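Putative membrane anchored protein (Corynebacterium diphtheriae, PDB 3LSO) is of unknown function but probably serves as a membrane-anchored surface protein built from consecutive all-beta domains. Local coordinates at residues P293-S298 against Y434-S439; V231-A236 against T261-F266; S257-I262 against P424-F429. All coordinates share one frame; numbering follows the deposited sequence.

Interaction 1 of 3, residues P293-S298 against Y434-S439; sequences PEDTDS and YKYSNS
Lys435, at the end of strand 425-435, reaches across to loop 293-298 and sets its NZ between the carboxylates of Asp295 and Asp297, forming a salt bridge with each. Its CG sits between the backbone N and the carbonyl carbon (chi1 68°), and the extended chain beyond it carries the ammonium group over to the loop. Asp297 comes from the opposite direction, its OD2 lying 2.7 Å from Lys435 NZ and using its anti lone pair; Asp295 approaches crosswise and offers OD1. Tyr299 OH, just after the loop, bonds to both Lys435 NZ and Asp295 OD2. With two acids around it, the lysine is probably kept charged.

A second set of hydrogen bonds centres on the hydroxyl of Tyr436. Its OH donates to Asp297 OD2 at 2.9 Å, arriving from above the carboxylate plane (69° out of it), so OD2 takes two donors. Thr296 OG1 in turn donates to Tyr436 OH over 2.9 Å, and Thr296 N adds a weak bond to the same oxygen. The other oxygen of Asp297, OD1, is held by Asn331 N.

Beyond these bonds, Glu294 O lies at the edge of the Tyr436 ring, 3.7 Å from Tyr436 CE2. Within 434-439, Lys435 CG packs over one face of that ring, offset toward its rim.

Asp295, Asp297 and Lys435 thus make a salt-bridge network with a tyrosine beside it, fastening the loop that leads into strand 298-303 to the end of strand 425-435 in the C-terminal all-beta region.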
loop_
_atom_site.group_PDB
_atom_site.type_symbol
_atom_site.label_atom_id
_atom_site.label_comp_id
_atom_site.label_asym_id
_atom_site.label_seq_id
_atom_site.Cartn_x
_atom_site.Cartn_y
_atom_site.Cartn_z
ATOM N N PRO B 293 29.642 6.611 14.829
ATOM C CA PRO B 293 28.936 5.798 15.844
ATOM C C PRO B 293 29.112 6.325 17.253
ATOM O O PRO B 293 28.253 6.108 18.106
ATOM C CB PRO B 293 29.548 4.395 15.683
ATOM C CG PRO B 293 29.978 4.354 14.260
ATOM C CD PRO B 293 30.488 5.770 13.957
ATOM N N GLU B 294 30.199 7.037 17.490
ATOM C CA GLU B 294 30.444 7.520 18.836
ATOM C C GLU B 294 29.825 8.884 19.096
ATOM O O GLU B 294 29.940 9.409 20.198
ATOM C CB GLU B 294 31.930 7.457 19.221
ATOM C CG GLU B 294 32.887 8.244 18.334
ATOM C CD GLU B 294 33.239 7.558 16.996
ATOM O OE1 GLU B 294 32.631 6.507 16.622
ATOM O OE2 GLU B 294 34.145 8.104 16.313
ATOM N N ASP B 295 29.156 9.440 18.084
ATOM C CA ASP B 295 28.313 10.614 18.252
ATOM C C ASP B 295 26.972 10.270 18.946
ATOM O O ASP B 295 25.986 9.828 18.314
ATOM C CB ASP B 295 28.099 11.266 16.905
ATOM C CG ASP B 295 27.647 12.711 17.015
ATOM O OD1 ASP B 295 27.066 13.086 18.071
ATOM O OD2 ASP B 295 27.876 13.463 16.028
ATOM N N THR B 296 26.950 10.459 20.262
ATOM C CA THR B 296 25.752 10.190 21.046
ATOM C C THR B 296 24.652 11.210 20.770
ATOM O O THR B 296 23.484 10.974 21.053
ATOM C CB THR B 296 26.031 10.169 22.568
ATOM O OG1 THR B 296 26.830 11.306 22.930
ATOM C CG2 THR B 296 26.746 8.936 22.948
ATOM N N ASP B 297 25.016 12.349 20.220
ATOM C CA ASP B 297 24.023 13.372 19.973
ATOM C C ASP B 297 23.183 13.098 18.740
ATOM O O ASP B 297 23.344 12.090 18.089
ATOM C CB ASP B 297 24.688 14.729 19.925
ATOM C CG ASP B 297 25.408 15.019 21.189
ATOM O OD1 ASP B 297 24.812 14.792 22.272
ATOM O OD2 ASP B 297 26.576 15.420 21.105
ATOM N N SER B 298 22.244 13.970 18.448
ATOM C CA SER B 298 21.527 13.820 17.206
ATOM C C SER B 298 21.226 15.211 16.640
ATOM O O SER B 298 21.394 16.198 17.360
ATOM C CB SER B 298 20.303 12.908 17.376
ATOM O OG SER B 298 19.192 13.612 17.886
ATOM N N TYR B 434 32.866 19.906 16.266
ATOM C CA TYR B 434 34.071 19.544 16.987
ATOM C C TYR B 434 33.612 19.683 18.419
ATOM O O TYR B 434 33.230 20.801 18.834
ATOM C CB TYR B 434 35.206 20.525 16.660
ATOM C CG TYR B 434 36.454 20.385 17.481
ATOM C CD1 TYR B 434 36.950 19.117 17.844
ATOM C CD2 TYR B 434 37.174 21.516 17.886
ATOM C CE1 TYR B 434 38.117 18.989 18.616
ATOM C CE2 TYR B 434 38.357 21.401 18.655
ATOM C CZ TYR B 434 38.801 20.138 19.007
ATOM O OH TYR B 434 39.939 20.004 19.726
ATOM N N LYS B 435 33.615 18.558 19.154
ATOM C CA LYS B 435 32.986 18.483 20.475
ATOM C C LYS B 435 33.568 17.356 21.281
ATOM O O LYS B 435 34.280 16.510 20.726
ATOM C CB LYS B 435 31.480 18.257 20.323
ATOM C CG LYS B 435 31.088 16.895 19.764
ATOM C CD LYS B 435 29.654 16.889 19.302
ATOM C CE LYS B 435 29.229 15.478 18.937
ATOM N NZ LYS B 435 27.773 15.395 18.650
ATOM N N TYR B 436 33.225 17.321 22.570
ATOM C CA TYR B 436 33.656 16.273 23.516
ATOM C C TYR B 436 35.056 16.471 24.067
ATOM O O TYR B 436 35.936 16.993 23.362
ATOM C CB TYR B 436 33.590 14.858 22.928
ATOM C CG TYR B 436 32.217 14.418 22.519
ATOM C CD1 TYR B 436 31.088 15.132 22.918
ATOM C CD2 TYR B 436 32.043 13.280 21.741
ATOM C CE1 TYR B 436 29.825 14.730 22.535
ATOM C CE2 TYR B 436 30.780 12.846 21.365
ATOM C CZ TYR B 436 29.670 13.581 21.763
ATOM O OH TYR B 436 28.408 13.173 21.395
ATOM N N SER B 437 35.218 16.058 25.335
ATOM C CA SER B 437 36.490 15.865 26.024
ATOM C C SER B 437 37.407 14.981 25.184
ATOM O O SER B 437 38.478 15.412 24.784
ATOM C CB SER B 437 36.187 15.161 27.357
ATOM O OG SER B 437 37.067 15.506 28.418
ATOM N N ASN B 438 37.020 13.721 24.974
ATOM C CA ASN B 438 37.701 12.848 24.017
ATOM C C ASN B 438 37.156 13.315 22.690
ATOM O O ASN B 438 36.090 12.849 22.245
ATOM C CB ASN B 438 37.379 11.370 24.258
ATOM C CG ASN B 438 38.423 10.423 23.634
ATOM O OD1 ASN B 438 38.832 10.612 22.493
ATOM N ND2 ASN B 438 38.858 9.383 24.394
ATOM N N SER B 439 37.874 14.242 22.067
ATOM C CA SER B 439 37.252 15.166 21.109
ATOM C C SER B 439 37.014 14.593 19.707
ATOM O O SER B 439 37.956 14.164 19.043
ATOM C CB SER B 439 38.095 16.432 20.996
ATOM O OG SER B 439 39.298 16.186 20.303
#

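Interaction 2 of 3, residues V231-A236 against T261-F266; sequences VNHIAA and TITARF
Asn232 grips Thr261 with both its backbone and its side chain, and this is the close-fitting part of the contact. Asn232 N donates to Thr261 O at 2.8 Å, in the carbonyl plane. In return Thr261 N points at Asn232 OD1 over 2.9 Å, nearly straight (169° at the hydrogen). With CG beside the backbone N (chi1 -82°), the amide oxygen folds back to the neighbouring strand and stands in for a main-chain carbonyl. One step along, Val231 and Ile262 form an antiparallel non-hydrogen-bonded pair; their side chains lie side by side on one face of the sheet, Val231 CG2 4.1 Å from Ile262 CD1. Asn232 and His233 are the two central residues of a type I' turn, which closes a tight beta hairpin between strands 226-231 and 234-241; strand 258-267 lies on the other flank of 226-231, so the turn also meets this third strand of the five-stranded sheet. Between the two segments the His233 side is looser, and a single water mediates: it accepts from His233 N at 2.8 Å and donates to Thr261 O and to Thr263 OG1, so it links the turn to strand 258-267. The imidazole only brushes that strand, Thr263 OG1 lying at the ring edge, 3.7 Å from His233 CD2. Its firmer partners lie elsewhere: Glu279 bonds to both His233 NE2 and Thr263 OG1, Pro459 O takes His233 ND1, and Leu458 and Leu461 pack on the ring.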
loop_
_atom_site.group_PDB
_atom_site.type_symbol
_atom_site.label_atom_id
_atom_site.label_comp_id
_atom_site.label_asym_id
_atom_site.label_seq_id
_atom_site.Cartn_x
_atom_site.Cartn_y
_atom_site.Cartn_z
ATOM N N VAL B 231 14.325 1.493 -14.491
ATOM C CA VAL B 231 14.786 2.641 -13.746
ATOM C C VAL B 231 14.368 3.814 -14.600
ATOM O O VAL B 231 14.603 3.813 -15.811
ATOM C CB VAL B 231 16.314 2.636 -13.531
ATOM C CG1 VAL B 231 16.733 3.895 -12.839
ATOM C CG2 VAL B 231 16.729 1.462 -12.689
ATOM N N ASN B 232 13.716 4.785 -13.975
ATOM C CA ASN B 232 13.200 5.932 -14.688
ATOM C C ASN B 232 12.601 5.579 -16.034
ATOM O O ASN B 232 12.915 6.185 -17.065
ATOM C CB ASN B 232 14.261 7.023 -14.784
ATOM C CG ASN B 232 14.345 7.874 -13.508
ATOM O OD1 ASN B 232 13.765 7.552 -12.461
ATOM N ND2 ASN B 232 15.059 8.968 -13.602
ATOM N N HIS B 233 11.732 4.572 -15.984
ATOM C CA HIS B 233 10.938 4.064 -17.119
ATOM C C HIS B 233 11.705 3.488 -18.320
ATOM O O HIS B 233 11.178 3.415 -19.446
ATOM C CB HIS B 233 9.860 5.071 -17.551
ATOM C CG HIS B 233 8.765 5.254 -16.539
ATOM N ND1 HIS B 233 7.765 6.196 -16.682
ATOM C CD2 HIS B 233 8.524 4.628 -15.361
ATOM C CE1 HIS B 233 6.949 6.131 -15.647
ATOM N NE2 HIS B 233 7.387 5.187 -14.832
ATOM N N ILE B 234 12.925 3.028 -18.064
ATOM C CA ILE B 234 13.738 2.385 -19.103
ATOM C C ILE B 234 14.246 1.009 -18.627
ATOM O O ILE B 234 14.756 0.874 -17.520
ATOM C CB ILE B 234 14.874 3.349 -19.563
ATOM C CG1 ILE B 234 14.282 4.433 -20.482
ATOM C CG2 ILE B 234 15.999 2.592 -20.257
ATOM C CD1 ILE B 234 14.856 5.854 -20.268
ATOM N N ALA B 235 14.084 -0.007 -19.462
ATOM C CA ALA B 235 14.419 -1.387 -19.100
ATOM C C ALA B 235 15.811 -1.525 -18.495
ATOM O O ALA B 235 16.818 -1.259 -19.147
ATOM C CB ALA B 235 14.277 -2.298 -20.311
ATOM N N ALA B 236 15.867 -1.955 -17.245
ATOM C CA ALA B 236 17.147 -2.148 -16.587
ATOM C C ALA B 236 17.610 -3.578 -16.736
ATOM O O ALA B 236 17.250 -4.434 -15.940
ATOM C CB ALA B 236 17.063 -1.748 -15.114
ATOM N N THR B 261 12.787 6.315 -10.068
ATOM C CA THR B 261 11.535 5.570 -10.127
ATOM C C THR B 261 11.844 4.148 -10.548
ATOM O O THR B 261 12.350 3.908 -11.640
ATOM C CB THR B 261 10.581 6.192 -11.136
ATOM O OG1 THR B 261 10.171 7.485 -10.672
ATOM C CG2 THR B 261 9.369 5.375 -11.246
ATOM N N ILE B 262 11.572 3.209 -9.658
ATOM C CA ILE B 262 11.789 1.814 -9.955
ATOM C C ILE B 262 10.446 1.206 -10.291
ATOM O O ILE B 262 9.445 1.424 -9.581
ATOM C CB ILE B 262 12.414 1.072 -8.765
ATOM C CG1 ILE B 262 13.607 1.855 -8.200
ATOM C CG2 ILE B 262 12.828 -0.338 -9.155
ATOM C CD1 ILE B 262 14.724 2.137 -9.221
ATOM N N THR B 263 10.426 0.458 -11.393
ATOM C CA THR B 263 9.220 -0.220 -11.826
ATOM C C THR B 263 9.547 -1.684 -12.018
ATOM O O THR B 263 10.625 -2.021 -12.544
ATOM C CB THR B 263 8.658 0.410 -13.102
ATOM O OG1 THR B 263 8.467 1.819 -12.881
ATOM C CG2 THR B 263 7.320 -0.216 -13.456
ATOM N N ALA B 264 8.647 -2.546 -11.543
ATOM C CA ALA B 264 8.762 -3.993 -11.715
ATOM C C ALA B 264 7.565 -4.450 -12.514
ATOM O O ALA B 264 6.424 -4.025 -12.240
ATOM C CB ALA B 264 8.788 -4.700 -10.376
ATOM N N ARG B 265 7.828 -5.309 -13.499
ATOM C CA ARG B 265 6.810 -5.765 -14.434
ATOM C C ARG B 265 6.924 -7.265 -14.609
ATOM O O ARG B 265 8.002 -7.780 -14.912
ATOM C CB ARG B 265 6.980 -5.068 -15.781
ATOM C CG ARG B 265 6.213 -5.734 -16.901
ATOM C CD ARG B 265 6.093 -4.866 -18.132
ATOM N NE ARG B 265 5.183 -3.756 -17.896
ATOM C CZ ARG B 265 5.007 -2.742 -18.735
ATOM N NH1 ARG B 265 5.669 -2.705 -19.881
ATOM N NH2 ARG B 265 4.166 -1.763 -18.428
ATOM N N PHE B 266 5.810 -7.966 -14.412
ATOM C CA PHE B 266 5.767 -9.423 -14.582
ATOM C C PHE B 266 5.632 -9.829 -16.056
ATOM O O PHE B 266 4.766 -9.325 -16.776
ATOM C CB PHE B 266 4.657 -10.047 -13.723
ATOM C CG PHE B 266 4.699 -11.547 -13.661
ATOM C CD1 PHE B 266 5.717 -12.205 -12.974
ATOM C CD2 PHE B 266 3.710 -12.312 -14.282
ATOM C CE1 PHE B 266 5.756 -13.610 -12.910
ATOM C CE2 PHE B 266 3.735 -13.719 -14.221
ATOM C CZ PHE B 266 4.760 -14.368 -13.533
HETATM O O HOH W 1 10.996 2.953 -13.842
#

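Interaction 3 of 3, residues S257-I262 against P424-F429; sequences SGSKTI and PGIYMF
Ile426 meets Ser257 through its backbone and Gly258 through its side chain. Ile426 N donates to Ser257 OG at 3.0 Å, with an angle of 148° at the hydrogen. The same oxygen lies 3.3 Å from Gly425 CA.

Ile426 CB is 4.5 Å from Ser257 OG. CG1, beside the backbone N, leads the longer branch over Gly258, passing 4.0 Å from Gly258 CA. With the branch extended (chi2 174°), CD1 lands against the peptide that follows: it is 3.7 Å from Gly258 C, close to Gly258 O, and continues to Ser259 N. At the far side the tip grazes Ser259 OG, whose polar partner is Glu452 OE1. Within the two segments the methyl therefore lies mainly against backbone.

Gly258 CA and Gly425 CA are 4.3 Å apart. Both residues have backbone angles that suit glycine, and at Gly425 a side chain would also run into Ser257 OG. A CA-H...O contact runs from Gly425 CA to Ser257 O. Strands 258-262 and 425-429 cross at 136° between their directions, and the cross-segment bonding is confined to the end where they begin.

Each belongs to a different sheet. Gly258 pairs by backbone with Val284 in the five-stranded sheet, and Gly425 with Ile453 on strand 440-453. Ile426 bridges them, its side chain touching Val285 on one side of the junction and Glu452 on the other.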
loop_
_atom_site.group_PDB
_atom_site.type_symbol
_atom_site.label_atom_id
_atom_site.label_comp_id
_atom_site.label_asym_id
_atom_site.label_seq_id
_atom_site.Cartn_x
_atom_site.Cartn_y
_atom_site.Cartn_z
ATOM N N SER B 257 22.603 11.473 -8.663
ATOM C CA SER B 257 21.559 11.572 -7.644
ATOM C C SER B 257 20.212 12.036 -8.241
ATOM O O SER B 257 20.164 12.563 -9.362
ATOM C CB SER B 257 22.005 12.434 -6.442
ATOM O OG SER B 257 22.072 13.812 -6.731
ATOM N N GLY B 258 19.136 11.808 -7.483
ATOM C CA GLY B 258 17.756 12.144 -7.862
ATOM C C GLY B 258 16.716 11.202 -7.243
ATOM O O GLY B 258 17.071 10.179 -6.666
ATOM N N SER B 259 15.430 11.548 -7.338
ATOM C CA SER B 259 14.370 10.583 -7.066
ATOM C C SER B 259 14.350 9.649 -8.238
ATOM O O SER B 259 14.051 10.057 -9.357
ATOM C CB SER B 259 13.014 11.244 -6.935
ATOM O OG SER B 259 12.969 12.010 -5.757
ATOM N N LYS B 260 14.695 8.400 -7.983
ATOM C CA LYS B 260 14.692 7.392 -9.009
ATOM C C LYS B 260 13.410 6.576 -8.921
ATOM O O LYS B 260 12.967 6.226 -7.829
ATOM C CB LYS B 260 15.928 6.525 -8.853
ATOM C CG LYS B 260 17.210 7.369 -8.788
ATOM C CD LYS B 260 17.702 7.761 -10.171
ATOM C CE LYS B 260 18.866 8.698 -10.088
ATOM N NZ LYS B 260 19.151 9.329 -11.415
ATOM N N THR B 261 12.787 6.315 -10.068
ATOM C CA THR B 261 11.535 5.570 -10.127
ATOM C C THR B 261 11.844 4.148 -10.548
ATOM O O THR B 261 12.350 3.908 -11.640
ATOM C CB THR B 261 10.581 6.192 -11.136
ATOM O OG1 THR B 261 10.171 7.485 -10.672
ATOM C CG2 THR B 261 9.369 5.375 -11.246
ATOM N N ILE B 262 11.572 3.209 -9.658
ATOM C CA ILE B 262 11.789 1.814 -9.955
ATOM C C ILE B 262 10.446 1.206 -10.291
ATOM O O ILE B 262 9.445 1.424 -9.581
ATOM C CB ILE B 262 12.414 1.072 -8.765
ATOM C CG1 ILE B 262 13.607 1.855 -8.200
ATOM C CG2 ILE B 262 12.828 -0.338 -9.155
ATOM C CD1 ILE B 262 14.724 2.137 -9.221
ATOM N N PRO B 424 21.342 18.629 -11.867
ATOM C CA PRO B 424 20.175 17.948 -11.308
ATOM C C PRO B 424 20.569 16.956 -10.233
ATOM O O PRO B 424 21.630 16.340 -10.359
ATOM C CB PRO B 424 19.630 17.182 -12.507
ATOM C CG PRO B 424 19.918 18.044 -13.606
ATOM C CD PRO B 424 21.290 18.610 -13.335
ATOM N N GLY B 425 19.734 16.818 -9.194
ATOM C CA GLY B 425 19.921 15.792 -8.175
ATOM C C GLY B 425 19.434 16.220 -6.802
ATOM O O GLY B 425 18.773 17.252 -6.670
ATOM N N ILE B 426 19.770 15.417 -5.788
ATOM C CA ILE B 426 19.392 15.667 -4.430
ATOM C C ILE B 426 20.633 16.046 -3.605
ATOM O O ILE B 426 21.686 15.419 -3.703
ATOM C CB ILE B 426 18.731 14.442 -3.807
ATOM C CG1 ILE B 426 17.375 14.171 -4.444
ATOM C CG2 ILE B 426 18.506 14.677 -2.341
ATOM C CD1 ILE B 426 16.707 12.873 -3.980
ATOM N N TYR B 427 20.483 17.058 -2.761
ATOM C CA TYR B 427 21.594 17.687 -2.103
ATOM C C TYR B 427 21.118 17.962 -0.681
ATOM O O TYR B 427 19.928 18.224 -0.491
ATOM C CB TYR B 427 21.917 19.006 -2.812
ATOM C CG TYR B 427 22.425 18.910 -4.255
ATOM C CD1 TYR B 427 23.794 18.802 -4.539
ATOM C CD2 TYR B 427 21.545 18.962 -5.327
ATOM C CE1 TYR B 427 24.264 18.720 -5.859
ATOM C CE2 TYR B 427 21.990 18.886 -6.648
ATOM C CZ TYR B 427 23.347 18.765 -6.902
ATOM O OH TYR B 427 23.775 18.698 -8.206
HETATM N N MSE B 428 22.010 17.858 0.312
HETATM C CA MSE B 428 21.707 18.215 1.699
HETATM C C MSE B 428 22.781 19.135 2.191
HETATM O O MSE B 428 23.901 19.119 1.674
HETATM C CB MSE B 428 21.795 17.001 2.611
HETATM C CG MSE B 428 20.572 16.128 2.702
HETATM SE SE MSE B 428 21.122 14.466 3.526
HETATM C CE MSE B 428 22.197 13.795 2.073
ATOM N N PHE B 429 22.480 19.901 3.226
ATOM C CA PHE B 429 23.539 20.572 3.942
ATOM C C PHE B 429 24.097 19.693 5.065
ATOM O O PHE B 429 23.433 18.751 5.525
ATOM C CB PHE B 429 23.034 21.906 4.451
ATOM C CG PHE B 429 22.731 22.862 3.355
ATOM C CD1 PHE B 429 23.654 23.806 2.967
ATOM C CD2 PHE B 429 21.529 22.792 2.666
ATOM C CE1 PHE B 429 23.386 24.680 1.949
ATOM C CE2 PHE B 429 21.251 23.687 1.625
ATOM C CZ PHE B 429 22.186 24.624 1.275
#

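Interaction 2 comes first along the chain: it joins the hairpin turn at 231-236 to 261-266 after only 24 intervening residues and stays within the five-stranded sheet. Interaction 3 leaves from 257-262, sharing Thr261 and Ile262 with it, and closes a loop of 161 residues at 424-429, tying the start of strand 258-267 to strand 425-435 of the following region. Interaction 1 opens at 293-298, within that loop, and closes beyond it at 434-439, so the two cross. They hold the two ends of strand 425-435, their centres about 29 Å apart, whereas interactions 2 and 3 touch, with centres about 17 Å apart.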